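Local coordinates for protein iron transport multicopper oxidase FET3 (Saccharomyces cerevisiae, PDB 1ZPU) that oxidises ferrous to ferric iron with the help of four copper ions, reducing oxygen to water, for high-affinity iron uptake by yeast, at residues 205-216 and 234-243. Numbering follows the deposited sequence.
Sequences IEDHEMTVVEID and QRYTVLVHTK
Thr211 and Leu239 face each other as an antiparallel hydrogen-bonded pair, Thr211 N giving a nearly straight bond (175°) to Leu239 O and Leu239 N returning one to Thr211 O. Two residues on, Val213 and Glu214 both stand opposite Thr237, a classic beta bulge: Thr237 O takes Val213 N at 2.9 Å and, more bent, Glu214 N at 3.3 Å. On the face bearing Val212, Val238, Ile215 and Tyr236, Val212 CG2 meets Val238 CG2 at 3.6 Å, while Ile215 CG2 lies over one face of the Tyr236 ring, 3.9 Å from its centroid. With chi1 at -61°, Val213 CG1 is turned anti to the carbonyl carbon of Val213, and this methyl reaches Leu239 CD1 at 3.5 Å.

At one end Asp216 OD2 accepts Arg235 N at 3.0 Å, almost in line with the carboxylate C-O bond. The same oxygen lies 3.4 Å from Arg235 NH1 but well out of the guanidinium plane, a purely electrostatic salt bridge. Asp216 OD2 also pairs with Arg436, while Arg235 NH2 forms a salt bridge to Asp437, NE bonds Thr101 O, and the Arg235 side chain lies beside that of His62, a type 3 copper ligand. At the other end Lys243 NZ bonds Asp207 O in the type II turn 205-208, and Lys243 CE packs over the His208 ring. That ring is held in place by ND1 to Glu206 O (2.8 Å) and by NE2 to Tyr278.

Within the second cupredoxin domain, strand 235-241 runs between 210-215 and 187-194, and strand 218-225 flanks 210-215; Leu228 of strand 228-230, in the other sheet, packs against Met210, Val212 and Tyr236.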
loop_
_atom_site.group_PDB
_atom_site.type_symbol
_atom_site.label_atom_id
_atom_site.label_comp_id
_atom_site.label_asym_id
_atom_site.label_seq_id
_atom_site.Cartn_x
_atom_site.Cartn_y
_atom_site.Cartn_z
ATOM N N ILE A 205 -8.360 -14.179 16.807
ATOM C CA ILE A 205 -9.248 -15.327 16.787
ATOM C C ILE A 205 -9.437 -15.793 18.229
ATOM O O ILE A 205 -8.467 -16.121 18.905
ATOM C CB ILE A 205 -8.647 -16.463 15.934
ATOM C CG1 ILE A 205 -8.337 -15.956 14.526
ATOM C CG2 ILE A 205 -9.575 -17.653 15.875
ATOM C CD1 ILE A 205 -7.506 -16.914 13.696
ATOM N N GLU A 206 -10.684 -15.803 18.693
ATOM C CA GLU A 206 -11.026 -16.283 20.026
ATOM C C GLU A 206 -10.375 -17.628 20.299
ATOM O O GLU A 206 -10.498 -18.551 19.485
ATOM C CB GLU A 206 -12.541 -16.387 20.173
ATOM C CG GLU A 206 -13.004 -16.909 21.503
ATOM C CD GLU A 206 -14.492 -17.199 21.539
ATOM O OE1 GLU A 206 -14.957 -17.748 22.563
ATOM O OE2 GLU A 206 -15.199 -16.898 20.554
ATOM N N ASP A 207 -9.655 -17.701 21.427
ATOM C CA ASP A 207 -8.996 -18.922 21.920
ATOM C C ASP A 207 -8.037 -19.622 20.960
ATOM O O ASP A 207 -7.774 -20.813 21.120
ATOM C CB ASP A 207 -10.031 -19.931 22.415
ATOM C CG ASP A 207 -10.569 -19.571 23.763
ATOM O OD1 ASP A 207 -11.783 -19.245 23.869
ATOM O OD2 ASP A 207 -9.756 -19.593 24.715
ATOM N N HIS A 208 -7.520 -18.900 19.969
ATOM C CA HIS A 208 -6.527 -19.460 19.062
ATOM C C HIS A 208 -5.335 -18.530 18.949
ATOM O O HIS A 208 -5.474 -17.366 18.591
ATOM C CB HIS A 208 -7.101 -19.666 17.660
ATOM C CG HIS A 208 -8.082 -20.793 17.543
ATOM N ND1 HIS A 208 -9.335 -20.756 18.110
ATOM C CD2 HIS A 208 -8.010 -21.963 16.867
ATOM C CE1 HIS A 208 -9.982 -21.869 17.819
ATOM N NE2 HIS A 208 -9.196 -22.621 17.071
ATOM N N GLU A 209 -4.152 -19.050 19.231
ATOM C CA GLU A 209 -2.926 -18.299 19.008
ATOM C C GLU A 209 -2.585 -18.253 17.527
ATOM O O GLU A 209 -3.022 -19.108 16.752
ATOM C CB GLU A 209 -1.771 -18.920 19.795
ATOM C CG GLU A 209 -1.654 -18.364 21.200
ATOM C CD GLU A 209 -0.721 -19.158 22.093
ATOM O OE1 GLU A 209 -0.044 -20.090 21.596
ATOM O OE2 GLU A 209 -0.670 -18.839 23.302
ATOM N N MET A 210 -1.799 -17.248 17.148
ATOM C CA MET A 210 -1.346 -17.082 15.766
ATOM C C MET A 210 0.165 -17.030 15.694
ATOM O O MET A 210 0.804 -16.280 16.439
ATOM C CB MET A 210 -1.922 -15.815 15.164
ATOM C CG MET A 210 -3.406 -15.841 15.066
ATOM S SD MET A 210 -4.064 -14.349 14.352
ATOM C CE MET A 210 -3.537 -13.088 15.506
ATOM N N THR A 211 0.733 -17.840 14.804
ATOM C CA THR A 211 2.183 -17.884 14.633
ATOM C C THR A 211 2.575 -17.160 13.362
ATOM O O THR A 211 2.344 -17.650 12.257
ATOM C CB THR A 211 2.708 -19.308 14.574
ATOM O OG1 THR A 211 2.120 -20.066 15.641
ATOM C CG2 THR A 211 4.225 -19.307 14.715
ATOM N N VAL A 212 3.162 -15.982 13.522
ATOM C CA VAL A 212 3.503 -15.152 12.373
ATOM C C VAL A 212 4.697 -15.769 11.667
ATOM O O VAL A 212 5.724 -16.030 12.289
ATOM C CB VAL A 212 3.717 -13.658 12.763
ATOM C CG1 VAL A 212 4.163 -12.844 11.589
ATOM C CG2 VAL A 212 2.432 -13.081 13.291
ATOM N N VAL A 213 4.534 -16.039 10.372
ATOM C CA VAL A 213 5.595 -16.660 9.570
ATOM C C VAL A 213 6.018 -15.850 8.345
ATOM O O VAL A 213 6.986 -16.205 7.683
ATOM C CB VAL A 213 5.262 -18.103 9.139
ATOM C CG1 VAL A 213 5.087 -18.974 10.347
ATOM C CG2 VAL A 213 4.042 -18.145 8.249
ATOM N N GLU A 214 5.310 -14.760 8.061
ATOM C CA GLU A 214 5.672 -13.885 6.957
ATOM C C GLU A 214 5.032 -12.511 7.138
ATOM O O GLU A 214 3.870 -12.399 7.553
ATOM C CB GLU A 214 5.230 -14.506 5.624
ATOM C CG GLU A 214 5.681 -13.735 4.381
ATOM C CD GLU A 214 4.586 -13.622 3.303
ATOM O OE1 GLU A 214 4.318 -14.650 2.630
ATOM O OE2 GLU A 214 4.007 -12.510 3.126
ATOM N N ILE A 215 5.792 -11.462 6.837
ATOM C CA ILE A 215 5.199 -10.133 6.640
ATOM C C ILE A 215 5.638 -9.547 5.297
ATOM O O ILE A 215 6.807 -9.654 4.923
ATOM C CB ILE A 215 5.522 -9.146 7.798
ATOM C CG1 ILE A 215 7.034 -8.988 7.993
ATOM C CG2 ILE A 215 4.825 -9.572 9.081
ATOM C CD1 ILE A 215 7.412 -7.800 8.817
ATOM N N ASP A 216 4.693 -8.950 4.574
ATOM C CA ASP A 216 4.955 -8.285 3.289
ATOM C C ASP A 216 5.905 -9.070 2.380
ATOM O O ASP A 216 6.881 -8.506 1.866
ATOM C CB ASP A 216 5.510 -6.858 3.498
ATOM C CG ASP A 216 4.553 -5.940 4.280
ATOM O OD1 ASP A 216 4.878 -4.735 4.434
ATOM O OD2 ASP A 216 3.491 -6.412 4.745
ATOM N N GLN A 234 -0.541 -3.774 4.339
ATOM C CA GLN A 234 0.364 -4.796 4.854
ATOM C C GLN A 234 -0.238 -6.190 4.931
ATOM O O GLN A 234 -1.458 -6.341 4.943
ATOM C CB GLN A 234 1.141 -4.386 6.122
ATOM C CG GLN A 234 0.408 -3.811 7.311
ATOM C CD GLN A 234 1.386 -3.143 8.322
ATOM O OE1 GLN A 234 2.434 -2.586 7.937
ATOM N NE2 GLN A 234 1.041 -3.209 9.620
ATOM N N ARG A 235 0.629 -7.201 4.922
ATOM C CA ARG A 235 0.220 -8.592 4.950
ATOM C C ARG A 235 0.911 -9.275 6.111
ATOM O O ARG A 235 2.129 -9.168 6.253
ATOM C CB ARG A 235 0.629 -9.286 3.650
ATOM C CG ARG A 235 -0.105 -8.813 2.429
ATOM C CD ARG A 235 0.487 -7.533 1.843
ATOM N NE ARG A 235 1.702 -7.799 1.082
ATOM C CZ ARG A 235 2.715 -6.950 0.936
ATOM N NH1 ARG A 235 2.685 -5.758 1.507
ATOM N NH2 ARG A 235 3.781 -7.309 0.230
ATOM N N TYR A 236 0.144 -9.952 6.959
ATOM C CA TYR A 236 0.726 -10.902 7.902
ATOM C C TYR A 236 0.240 -12.256 7.477
ATOM O O TYR A 236 -0.954 -12.463 7.336
ATOM C CB TYR A 236 0.321 -10.637 9.364
ATOM C CG TYR A 236 0.937 -9.415 10.006
ATOM C CD1 TYR A 236 1.861 -9.521 11.047
ATOM C CD2 TYR A 236 0.582 -8.137 9.571
ATOM C CE1 TYR A 236 2.428 -8.360 11.625
ATOM C CE2 TYR A 236 1.124 -6.992 10.129
ATOM C CZ TYR A 236 2.040 -7.098 11.145
ATOM O OH TYR A 236 2.531 -5.920 11.645
ATOM N N THR A 237 1.172 -13.168 7.237
ATOM C CA THR A 237 0.842 -14.575 7.040
ATOM C C THR A 237 1.126 -15.333 8.337
ATOM O O THR A 237 2.178 -15.173 8.965
ATOM C CB THR A 237 1.625 -15.201 5.878
ATOM O OG1 THR A 237 1.417 -14.433 4.687
ATOM C CG2 THR A 237 1.168 -16.631 5.644
ATOM N N VAL A 238 0.176 -16.177 8.710
ATOM C CA VAL A 238 0.075 -16.683 10.061
ATOM C C VAL A 238 -0.310 -18.162 10.020
ATOM O O VAL A 238 -1.174 -18.578 9.227
ATOM C CB VAL A 238 -0.978 -15.812 10.816
ATOM C CG1 VAL A 238 -1.906 -16.627 11.671
ATOM C CG2 VAL A 238 -0.300 -14.698 11.605
ATOM N N LEU A 239 0.363 -18.960 10.843
ATOM C CA LEU A 239 -0.021 -20.343 11.062
ATOM C C LEU A 239 -1.047 -20.395 12.190
ATOM O O LEU A 239 -0.882 -19.720 13.207
ATOM C CB LEU A 239 1.208 -21.182 11.448
ATOM C CG LEU A 239 2.291 -21.556 10.431
ATOM C CD1 LEU A 239 3.533 -22.025 11.147
ATOM C CD2 LEU A 239 1.814 -22.631 9.478
ATOM N N VAL A 240 -2.098 -21.192 12.001
ATOM C CA VAL A 240 -3.127 -21.402 13.014
ATOM C C VAL A 240 -3.398 -22.891 13.108
ATOM O O VAL A 240 -3.717 -23.528 12.100
ATOM C CB VAL A 240 -4.437 -20.653 12.665
ATOM C CG1 VAL A 240 -5.567 -21.076 13.577
ATOM C CG2 VAL A 240 -4.234 -19.147 12.765
ATOM N N HIS A 241 -3.251 -23.452 14.305
ATOM C CA HIS A 241 -3.529 -24.864 14.495
ATOM C C HIS A 241 -4.839 -25.043 15.253
ATOM O O HIS A 241 -5.018 -24.501 16.356
ATOM C CB HIS A 241 -2.362 -25.587 15.186
ATOM C CG HIS A 241 -2.466 -27.090 15.144
ATOM N ND1 HIS A 241 -2.353 -27.818 13.975
ATOM C CD2 HIS A 241 -2.654 -27.999 16.131
ATOM C CE1 HIS A 241 -2.481 -29.106 14.242
ATOM N NE2 HIS A 241 -2.657 -29.244 15.544
ATOM N N THR A 242 -5.743 -25.808 14.647
ATOM C CA THR A 242 -7.089 -26.005 15.166
ATOM C C THR A 242 -7.127 -27.048 16.288
ATOM O O THR A 242 -6.254 -27.913 16.370
ATOM C CB THR A 242 -8.076 -26.371 14.022
ATOM O OG1 THR A 242 -7.698 -27.615 13.433
ATOM C CG2 THR A 242 -8.074 -25.290 12.936
ATOM N N LYS A 243 -8.151 -26.946 17.135
ATOM C CA LYS A 243 -8.330 -27.779 18.313
ATOM C C LYS A 243 -8.855 -29.165 17.968
ATOM O O LYS A 243 -9.283 -29.402 16.845
ATOM C CB LYS A 243 -9.310 -27.095 19.267
ATOM C CG LYS A 243 -9.055 -25.620 19.436
ATOM C CD LYS A 243 -9.425 -25.094 20.814
ATOM C CE LYS A 243 -8.843 -23.683 20.977
ATOM N NZ LYS A 243 -8.735 -23.181 22.391
#